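Local coordinates for galactose-binding like protein (Bacteroides thetaiotaomicron, PDB 7M1A) that probably binds galactose-type sugars as the calcium-containing, galactose-binding-like domain of a SusE-like protein, a family that may also have a degradative capacity, at residues A[11-14]-A[15-18]; A[26-29]-A[30-33]; A[109-112]-A[113-116]; A[136-139]-A[140-143]. One frame throughout, in Å; residues are numbered along the deposited sequence.

Interaction 1: residues A[11-14]-A[15-18]; sequences MYLQ and NDSR
A water joins Met11 to Asp16 at the start of this turn, donating to Met11 O and, at 2.8 Å, to Asp16 OD2. Next in sequence, Tyr12 carries its CG anti to the backbone N (chi1 -172°), which lays the ring alongside the returning chain: CE1 lies 3.7 Å from Asp16 CB, and ring and carboxylate planes stand nearly perpendicular (88°). Its OH comes within 2.9 Å of Asp16 O, a weak bond at most, and shares a second water with Asn15 N. Leu13 anchors the type II beta turn that runs to Asp16. Asp16 N donates to Leu13 O (3.0 Å), while Leu13 N points back at Asp16 OD2 (3.0 Å), meeting that oxygen from above the carboxylate plane. Leu13 CB packs beside the same OD2, 3.6 Å away. Gln14 O accepts a hydrogen bond from a third water, which also donates to Asp16 OD1. Beyond the turn, Arg18 reaches Gly24 O of the second subunit. The buried carboxylate of Asp16 also holds Arg155 by a salt bridge from OD1 and Thr59 OG1 by a hydrogen bond to OD2. Without it, as with an alanine here, Leu13 N is likely to lose its acceptor and Arg155 its salt-bridge mate, setting the turn freer to shift. Through these bonds the loop that follows strand 9-11 lies against strands 56-66 and 151-158.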
loop_
_atom_site.group_PDB
_atom_site.type_symbol
_atom_site.label_atom_id
_atom_site.label_comp_id
_atom_site.label_asym_id
_atom_site.label_seq_id
_atom_site.Cartn_x
_atom_site.Cartn_y
_atom_site.Cartn_z
HETATM N N MSE A 11 4.279 -2.802 -1.303
HETATM C CA MSE A 11 3.749 -3.964 -2.001
HETATM C C MSE A 11 2.928 -4.774 -1.019
HETATM O O MSE A 11 3.052 -4.596 0.209
HETATM C CB MSE A 11 4.876 -4.771 -2.593
HETATM C CG MSE A 11 5.629 -3.986 -3.645
HETATM SE SE MSE A 11 6.974 -5.060 -4.568
HETATM C CE MSE A 11 5.754 -6.133 -5.615
ATOM N N TYR A 12 2.209 -5.803 -1.531
ATOM C CA TYR A 12 1.411 -6.607 -0.610
ATOM C C TYR A 12 1.295 -7.964 -1.281
ATOM O O TYR A 12 0.595 -8.100 -2.304
ATOM C CB TYR A 12 0.017 -6.051 -0.335
ATOM C CG TYR A 12 -0.631 -6.863 0.769
ATOM C CD1 TYR A 12 -0.217 -6.757 2.127
ATOM C CD2 TYR A 12 -1.569 -7.861 0.428
ATOM C CE1 TYR A 12 -0.767 -7.585 3.102
ATOM C CE2 TYR A 12 -2.124 -8.672 1.414
ATOM C CZ TYR A 12 -1.687 -8.560 2.729
ATOM O OH TYR A 12 -2.184 -9.400 3.664
ATOM N N LEU A 13 2.095 -8.935 -0.803
ATOM C CA LEU A 13 2.111 -10.286 -1.342
ATOM C C LEU A 13 1.297 -11.198 -0.455
ATOM O O LEU A 13 1.040 -10.868 0.671
ATOM C CB LEU A 13 3.548 -10.827 -1.365
ATOM C CG LEU A 13 4.627 -9.941 -1.988
ATOM C CD1 LEU A 13 5.950 -10.682 -2.148
ATOM C CD2 LEU A 13 4.162 -9.420 -3.374
ATOM N N GLN A 14 0.808 -12.349 -0.978
ATOM C CA GLN A 14 -0.099 -13.160 -0.135
ATOM C C GLN A 14 0.624 -13.547 1.135
ATOM O O GLN A 14 1.816 -13.931 1.096
ATOM C CB GLN A 14 -0.341 -14.489 -0.900
ATOM C CG GLN A 14 -1.493 -15.375 -0.390
ATOM C CD GLN A 14 -1.601 -16.662 -1.182
ATOM O OE1 GLN A 14 -1.137 -16.798 -2.316
ATOM N NE2 GLN A 14 -2.243 -17.640 -0.579
ATOM N N ASN A 15 -0.141 -13.552 2.203
ATOM C CA ASN A 15 0.307 -13.883 3.571
ATOM C C ASN A 15 1.157 -12.783 4.190
ATOM O O ASN A 15 1.575 -12.962 5.322
ATOM C CB ASN A 15 0.945 -15.292 3.641
ATOM C CG ASN A 15 -0.045 -16.343 3.236
ATOM O OD1 ASN A 15 -1.189 -16.305 3.675
ATOM N ND2 ASN A 15 0.411 -17.227 2.382
ATOM N N ASP A 16 1.459 -11.652 3.510
ATOM C CA ASP A 16 2.163 -10.583 4.201
ATOM C C ASP A 16 1.300 -10.069 5.355
ATOM O O ASP A 16 0.072 -10.140 5.320
ATOM C CB ASP A 16 2.468 -9.420 3.263
ATOM C CG ASP A 16 3.621 -9.664 2.283
ATOM O OD1 ASP A 16 4.335 -10.688 2.445
ATOM O OD2 ASP A 16 3.941 -8.752 1.511
ATOM N N SER A 17 1.963 -9.522 6.394
ATOM C CA SER A 17 1.261 -8.920 7.521
ATOM C C SER A 17 0.741 -7.542 7.084
ATOM O O SER A 17 1.455 -6.764 6.462
ATOM C CB SER A 17 2.234 -8.730 8.661
ATOM O OG SER A 17 2.624 -10.017 9.170
ATOM N N ARG A 18 -0.483 -7.219 7.507
ATOM C CA ARG A 18 -0.932 -5.847 7.407
ATOM C C ARG A 18 -0.163 -5.005 8.428
ATOM O O ARG A 18 0.230 -5.501 9.502
ATOM C CB ARG A 18 -2.434 -5.748 7.686
ATOM C CG ARG A 18 -3.188 -6.427 6.557
ATOM C CD ARG A 18 -4.659 -6.206 6.644
ATOM N NE ARG A 18 -5.377 -6.883 5.574
ATOM C CZ ARG A 18 -5.945 -6.341 4.524
ATOM N NH1 ARG A 18 -5.702 -5.075 4.209
ATOM N NH2 ARG A 18 -6.652 -7.117 3.749
HETATM O O HOH W 1 3.694 -6.131 2.378
HETATM O O HOH W 2 -2.698 -12.317 2.353
HETATM O O HOH W 3 3.982 -13.497 2.646
#

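Interaction 2: residues A[26-29]-A[30-33]; sequences MEYV and WNGR. With CA (calcium ion), chain F.
Trp30 holds CG between its backbone N and carbonyl carbon (chi1 60°), folding the indole back under the 3-10 turn 26-29, and Asn31 takes the same kind of rotamer (chi1 72°), which swings its amide oxygen to the calcium. The motif is a 3-10 turn running into an Asx turn, wrapped round the metal of this galactose-binding-like domain. Glu27 CA sits over one face of the indole in a CH-pi contact, 4.0 Å from the centroid of the five-membered ring. At the far end of the ring, Met26, a selenomethionine, brings CG to 3.7 Å from Trp30 CZ3, with SE in an oblique Met-aromatic approach. Val29 CG2 adds an apolar touch near Trp30 CE3, and Trp30 N donates to Glu27 O (3.2 Å). Phe8 meets the indole edge-to-face. Replacing the indole by a leucine is likely to open a gap beneath Glu27 and Met26 and leave the 3-10 turn less firmly seated beside the metal loop. Tyr28 O (2.3 Å from the calcium), Arg33 O and a water coordinate the ion, and Thr171 and Glu172 complete the site. Gly32 N bonds Glu172, and the amide nitrogen of Asn31 bonds Gly42 O, which helps fix its rotation. Asn31 OD1 does double duty, lying 2.5 Å from the calcium and accepting from Arg33 N at 3.0 Å, a donor above its carbonyl plane.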
loop_
_atom_site.group_PDB
_atom_site.type_symbol
_atom_site.label_atom_id
_atom_site.label_comp_id
_atom_site.label_asym_id
_atom_site.label_seq_id
_atom_site.Cartn_x
_atom_site.Cartn_y
_atom_site.Cartn_z
HETATM N N MSE A 26 2.619 1.824 5.706
HETATM C CA MSE A 26 3.966 1.447 5.343
HETATM C C MSE A 26 4.755 2.692 4.895
HETATM O O MSE A 26 5.943 2.816 5.203
HETATM C CB MSE A 26 4.023 0.343 4.263
HETATM C CG MSE A 26 5.495 -0.251 4.264
HETATM SE SE MSE A 26 5.699 -1.618 2.869
HETATM C CE MSE A 26 4.346 -2.916 3.527
ATOM N N GLU A 27 4.086 3.603 4.103
ATOM C CA GLU A 27 4.801 4.740 3.538
ATOM C C GLU A 27 5.354 5.627 4.654
ATOM O O GLU A 27 6.225 6.423 4.394
ATOM C CB GLU A 27 3.815 5.562 2.692
ATOM C CG GLU A 27 3.394 4.915 1.347
ATOM C CD GLU A 27 2.338 3.853 1.383
ATOM O OE1 GLU A 27 1.813 3.449 2.467
ATOM O OE2 GLU A 27 1.943 3.464 0.225
ATOM N N TYR A 28 4.828 5.498 5.884
ATOM C CA TYR A 28 5.364 6.338 6.947
ATOM C C TYR A 28 6.780 5.960 7.382
ATOM O O TYR A 28 7.398 6.778 8.121
ATOM C CB TYR A 28 4.390 6.301 8.152
ATOM C CG TYR A 28 2.997 6.851 7.903
ATOM C CD1 TYR A 28 2.708 7.704 6.831
ATOM C CD2 TYR A 28 1.949 6.480 8.731
ATOM C CE1 TYR A 28 1.416 8.158 6.643
ATOM C CE2 TYR A 28 0.649 6.971 8.597
ATOM C CZ TYR A 28 0.420 7.860 7.580
ATOM O OH TYR A 28 -0.869 8.261 7.352
ATOM N N VAL A 29 7.269 4.755 6.978
ATOM C CA VAL A 29 8.638 4.392 7.368
ATOM C C VAL A 29 9.638 4.798 6.289
ATOM O O VAL A 29 10.808 4.538 6.447
ATOM C CB VAL A 29 8.798 2.928 7.793
ATOM C CG1 VAL A 29 7.834 2.596 8.931
ATOM C CG2 VAL A 29 8.728 1.928 6.634
ATOM N N TRP A 30 9.214 5.530 5.217
ATOM C CA TRP A 30 10.153 6.180 4.305
ATOM C C TRP A 30 9.740 7.627 4.003
ATOM O O TRP A 30 10.029 8.101 2.934
ATOM C CB TRP A 30 10.425 5.305 3.063
ATOM C CG TRP A 30 9.190 5.005 2.266
ATOM C CD1 TRP A 30 8.529 5.848 1.425
ATOM C CD2 TRP A 30 8.600 3.692 2.112
ATOM N NE1 TRP A 30 7.487 5.168 0.791
ATOM C CE2 TRP A 30 7.518 3.826 1.165
ATOM C CE3 TRP A 30 8.868 2.414 2.663
ATOM C CZ2 TRP A 30 6.726 2.769 0.761
ATOM C CZ3 TRP A 30 8.087 1.364 2.223
ATOM C CH2 TRP A 30 7.072 1.533 1.282
ATOM N N ASN A 31 9.139 8.281 5.006
ATOM C CA ASN A 31 8.763 9.673 4.860
ATOM C C ASN A 31 9.860 10.640 5.276
ATOM O O ASN A 31 9.591 11.824 5.244
ATOM C CB ASN A 31 7.377 9.902 5.500
ATOM C CG ASN A 31 7.432 9.840 7.027
ATOM O OD1 ASN A 31 8.500 9.575 7.604
ATOM N ND2 ASN A 31 6.266 9.918 7.671
ATOM N N GLY A 32 11.058 10.172 5.647
ATOM C CA GLY A 32 12.182 11.047 6.040
ATOM C C GLY A 32 12.057 11.563 7.470
ATOM O O GLY A 32 12.854 12.467 7.819
ATOM N N ARG A 33 10.994 11.110 8.186
ATOM C CA ARG A 33 10.828 11.620 9.544
ATOM C C ARG A 33 11.015 10.467 10.518
ATOM O O ARG A 33 10.495 9.359 10.362
ATOM C CB ARG A 33 9.432 12.263 9.767
ATOM C CG ARG A 33 9.275 13.492 8.901
ATOM C CD ARG A 33 8.011 14.245 9.304
ATOM N NE ARG A 33 6.976 13.486 8.457
ATOM C CZ ARG A 33 6.545 13.765 7.172
ATOM N NH1 ARG A 33 7.224 14.564 6.359
ATOM N NH2 ARG A 33 5.463 13.123 6.700
HETATM CA CA CA F . 8.973 7.893 9.320
HETATM O O HOH W 4 7.444 9.020 10.702
#

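Interaction 3: residues A[109-112]-A[113-116]; sequences WVKL and LDME
Lys111 NZ and Asp114 OD1 form a salt bridge at 2.9 Å, the ammonium meeting the syn lone pair of the carboxylate oxygen. The two side chains cross at about a right angle. Lys111 starts with CG anti to its own N (chi1 -176°) and then bends at chi3 (64°), which turns its tip along the strand toward Asp114. The methylenes of Lys111 run up beside the carboxylate, with CE 3.3 Å from Asp114 OD1. Glu92 offers NZ a further, long and weak ion pair from the adjacent strand. The two residues would not face the same side of a regular strand, being three apart; a classic beta bulge corrects this, since Leu112 and Leu113 both pair with Val93 of strand 88-96. At the bulge the strand bends, its short segments 110-112 and 113-116 running 46° apart. Leu112 CB approaches Leu113 CG at 4.4 Å. Both leucines are buried, Leu112 against Leu68, Met148, Val151 and Ile154, Leu113 against Ala142 of strand 140-143. The bulge therefore lets two neighbouring leucines enter the apolar interior while the opposite charges stay together on the outer face, where solvent probably tempers their attraction.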
loop_
_atom_site.group_PDB
_atom_site.type_symbol
_atom_site.label_atom_id
_atom_site.label_comp_id
_atom_site.label_asym_id
_atom_site.label_seq_id
_atom_site.Cartn_x
_atom_site.Cartn_y
_atom_site.Cartn_z
ATOM N N TRP A 109 13.971 -14.978 -3.001
ATOM C CA TRP A 109 14.561 -13.892 -2.127
ATOM C C TRP A 109 15.896 -14.387 -1.567
ATOM O O TRP A 109 16.065 -15.587 -1.259
ATOM C CB TRP A 109 13.539 -13.603 -1.025
ATOM C CG TRP A 109 12.263 -13.002 -1.539
ATOM C CD1 TRP A 109 11.160 -13.673 -1.934
ATOM C CD2 TRP A 109 12.002 -11.610 -1.625
ATOM N NE1 TRP A 109 10.200 -12.745 -2.346
ATOM C CE2 TRP A 109 10.685 -11.467 -2.122
ATOM C CE3 TRP A 109 12.793 -10.464 -1.328
ATOM C CZ2 TRP A 109 10.104 -10.214 -2.317
ATOM C CZ3 TRP A 109 12.196 -9.233 -1.515
ATOM C CH2 TRP A 109 10.885 -9.118 -2.032
ATOM N N VAL A 110 16.781 -13.400 -1.305
ATOM C CA VAL A 110 18.044 -13.662 -0.696
ATOM C C VAL A 110 18.134 -12.844 0.585
ATOM O O VAL A 110 17.700 -11.698 0.669
ATOM C CB VAL A 110 19.170 -13.349 -1.709
ATOM C CG1 VAL A 110 20.563 -13.464 -1.109
ATOM C CG2 VAL A 110 19.110 -14.380 -2.845
ATOM N N LYS A 111 18.701 -13.442 1.632
ATOM C CA LYS A 111 18.789 -12.765 2.931
ATOM C C LYS A 111 20.027 -11.857 2.917
ATOM O O LYS A 111 21.128 -12.311 2.658
ATOM C CB LYS A 111 18.879 -13.745 4.109
ATOM C CG LYS A 111 18.878 -13.011 5.469
ATOM C CD LYS A 111 18.730 -13.951 6.663
ATOM C CE LYS A 111 19.900 -14.902 6.800
ATOM N NZ LYS A 111 19.756 -15.659 8.044
ATOM N N LEU A 112 19.787 -10.560 3.112
ATOM C CA LEU A 112 20.813 -9.513 2.974
ATOM C C LEU A 112 21.466 -9.276 4.334
ATOM O O LEU A 112 22.700 -9.083 4.429
ATOM C CB LEU A 112 20.195 -8.248 2.416
ATOM C CG LEU A 112 19.624 -8.399 0.985
ATOM C CD1 LEU A 112 18.833 -7.072 0.832
ATOM C CD2 LEU A 112 20.762 -8.386 -0.023
ATOM N N LEU A 113 20.642 -9.249 5.402
ATOM C CA LEU A 113 21.121 -8.854 6.725
ATOM C C LEU A 113 20.375 -9.618 7.818
ATOM O O LEU A 113 19.148 -9.733 7.761
ATOM C CB LEU A 113 20.815 -7.362 7.046
ATOM C CG LEU A 113 21.569 -6.348 6.152
ATOM C CD1 LEU A 113 20.948 -4.962 6.265
ATOM C CD2 LEU A 113 23.075 -6.327 6.408
ATOM N N ASP A 114 21.170 -10.041 8.827
ATOM C CA ASP A 114 20.621 -10.529 10.097
ATOM C C ASP A 114 20.787 -9.380 11.089
ATOM O O ASP A 114 21.921 -8.935 11.328
ATOM C CB ASP A 114 21.498 -11.632 10.688
ATOM C CG ASP A 114 21.461 -12.890 9.870
ATOM O OD1 ASP A 114 20.380 -13.428 9.758
ATOM O OD2 ASP A 114 22.495 -13.245 9.240
HETATM N N MSE A 115 19.691 -8.820 11.596
HETATM C CA MSE A 115 19.744 -7.656 12.481
HETATM C C MSE A 115 19.388 -8.075 13.893
HETATM O O MSE A 115 18.450 -8.832 14.143
HETATM C CB MSE A 115 18.764 -6.541 12.029
HETATM C CG MSE A 115 19.001 -6.115 10.607
HETATM SE SE MSE A 115 20.725 -5.167 10.343
HETATM C CE MSE A 115 20.310 -3.582 11.422
ATOM N N GLU A 116 20.111 -7.466 14.837
ATOM C CA GLU A 116 19.724 -7.522 16.231
ATOM C C GLU A 116 19.775 -6.111 16.819
ATOM O O GLU A 116 20.787 -5.433 16.718
ATOM C CB GLU A 116 20.612 -8.464 17.063
ATOM C CG GLU A 116 20.191 -8.426 18.552
ATOM C CD GLU A 116 20.949 -9.323 19.495
ATOM O OE1 GLU A 116 21.829 -10.036 19.005
ATOM O OE2 GLU A 116 20.623 -9.313 20.712
#

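Interaction 4: residues A[136-139]-A[140-143]; sequences AKIG and DQAN
Gln141 NE2 donates to Ile138 O at 3.1 Å, a bond from a strand side chain back to the last turn of helix 130-138. The bond is somewhat bent (148° at the hydrogen), but the acceptor lies close to the plane of the amide, and the donor is tilted 30° from the carbonyl plane of Ile138. Gln141 bends at chi2 (-71°), folding the amide back toward the helix end. Its other end is held as well: OE1 accepts from Arg70. On the way, Gln141 CG passes 3.5 Å from Gly139 O and 4.2 Å from Ile138 CG2, the side chains of Ile138 and Gln141 crossing at about a right angle. Gly139, the first residue to leave the helix, has positive phi with an extended psi; a beta carbon here would be jammed against the carbonyl oxygen of Ile138, and the lack of one lets the chain turn sharply into strand 140-143. Asp140 directs its carboxylate elsewhere, to Tyr91 and Asn117, and its backbone pairs with Leu73 of strand 70-74. A carbonyl at a helix C-terminus lacks the next turn's N-H as partner, and the glutamine amide supplies a substitute donor, joining helix end and edge strand through one side chain.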
loop_
_atom_site.group_PDB
_atom_site.type_symbol
_atom_site.label_atom_id
_atom_site.label_comp_id
_atom_site.label_asym_id
_atom_site.label_seq_id
_atom_site.Cartn_x
_atom_site.Cartn_y
_atom_site.Cartn_z
ATOM N N ALA A 136 19.239 4.414 20.603
ATOM C CA ALA A 136 17.969 4.391 19.927
ATOM C C ALA A 136 17.767 5.606 19.008
ATOM O O ALA A 136 17.091 5.451 17.972
ATOM C CB ALA A 136 16.861 4.185 20.949
ATOM N N LYS A 137 18.287 6.806 19.339
ATOM C CA LYS A 137 18.279 7.934 18.402
ATOM C C LYS A 137 19.194 7.658 17.231
ATOM O O LYS A 137 18.828 8.128 16.153
ATOM C CB LYS A 137 18.665 9.253 19.108
ATOM C CG LYS A 137 17.831 9.458 20.333
ATOM C CD LYS A 137 18.100 10.761 21.098
ATOM C CE LYS A 137 16.940 11.082 22.006
ATOM N NZ LYS A 137 17.310 12.172 22.940
ATOM N N ILE A 138 20.337 6.933 17.398
ATOM C CA ILE A 138 21.236 6.702 16.279
ATOM C C ILE A 138 20.583 5.686 15.316
ATOM O O ILE A 138 20.813 5.725 14.113
ATOM C CB ILE A 138 22.590 6.162 16.779
ATOM C CG1 ILE A 138 23.298 7.309 17.534
ATOM C CG2 ILE A 138 23.435 5.570 15.638
ATOM C CD1 ILE A 138 24.468 6.888 18.431
ATOM N N GLY A 139 19.752 4.762 15.860
ATOM C CA GLY A 139 19.134 3.719 15.040
ATOM C C GLY A 139 20.001 2.448 14.897
ATOM O O GLY A 139 21.231 2.552 15.018
ATOM N N ASP A 140 19.393 1.297 14.557
ATOM C CA ASP A 140 20.194 0.157 14.157
ATOM C C ASP A 140 20.889 0.513 12.847
ATOM O O ASP A 140 20.293 1.190 12.004
ATOM C CB ASP A 140 19.257 -1.029 13.960
ATOM C CG ASP A 140 18.683 -1.536 15.278
ATOM O OD1 ASP A 140 19.390 -1.424 16.343
ATOM O OD2 ASP A 140 17.598 -2.224 15.183
ATOM N N GLN A 141 22.130 0.100 12.686
ATOM C CA GLN A 141 23.037 0.500 11.598
ATOM C C GLN A 141 23.737 -0.759 11.071
ATOM O O GLN A 141 24.262 -1.564 11.856
ATOM C CB GLN A 141 24.178 1.395 12.109
ATOM C CG GLN A 141 23.675 2.755 12.583
ATOM C CD GLN A 141 23.216 3.654 11.451
ATOM O OE1 GLN A 141 23.827 3.638 10.374
ATOM N NE2 GLN A 141 22.294 4.580 11.700
ATOM N N ALA A 142 23.776 -0.978 9.755
ATOM C CA ALA A 142 24.514 -2.126 9.229
ATOM C C ALA A 142 25.121 -1.793 7.878
ATOM O O ALA A 142 24.502 -1.051 7.116
ATOM C CB ALA A 142 23.618 -3.294 9.121
ATOM N N ASN A 143 26.303 -2.342 7.628
ATOM C CA ASN A 143 26.835 -2.353 6.275
ATOM C C ASN A 143 26.392 -3.641 5.583
ATOM O O ASN A 143 26.373 -4.710 6.147
ATOM C CB ASN A 143 28.386 -2.400 6.372
ATOM C CG ASN A 143 28.889 -1.090 6.991
ATOM O OD1 ASN A 143 28.388 0.024 6.754
ATOM N ND2 ASN A 143 29.943 -1.158 7.801
#

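The four contacts follow one another along the chain, and calcium belongs to interaction 2 alone. Interactions 1 and 2 have centres about 18 Å apart yet meet where Met11 O lies 3.9 Å from Met26 CE, and both touch the second subunit. Interaction 1 also reaches interaction 3, with Leu13 CD1 4.2 Å from Trp109 CZ2. Interactions 3 and 4 pack together across the two sheets: Met115 SE sits 3.7 Å from Ala142 CB, and Leu113 CD2 3.7 Å from Asn143 O. The CA of Gly139 in interaction 4 lies about 12 Å from the calcium ion, while interactions 2 and 3 lie on opposite sides of the chain's centre.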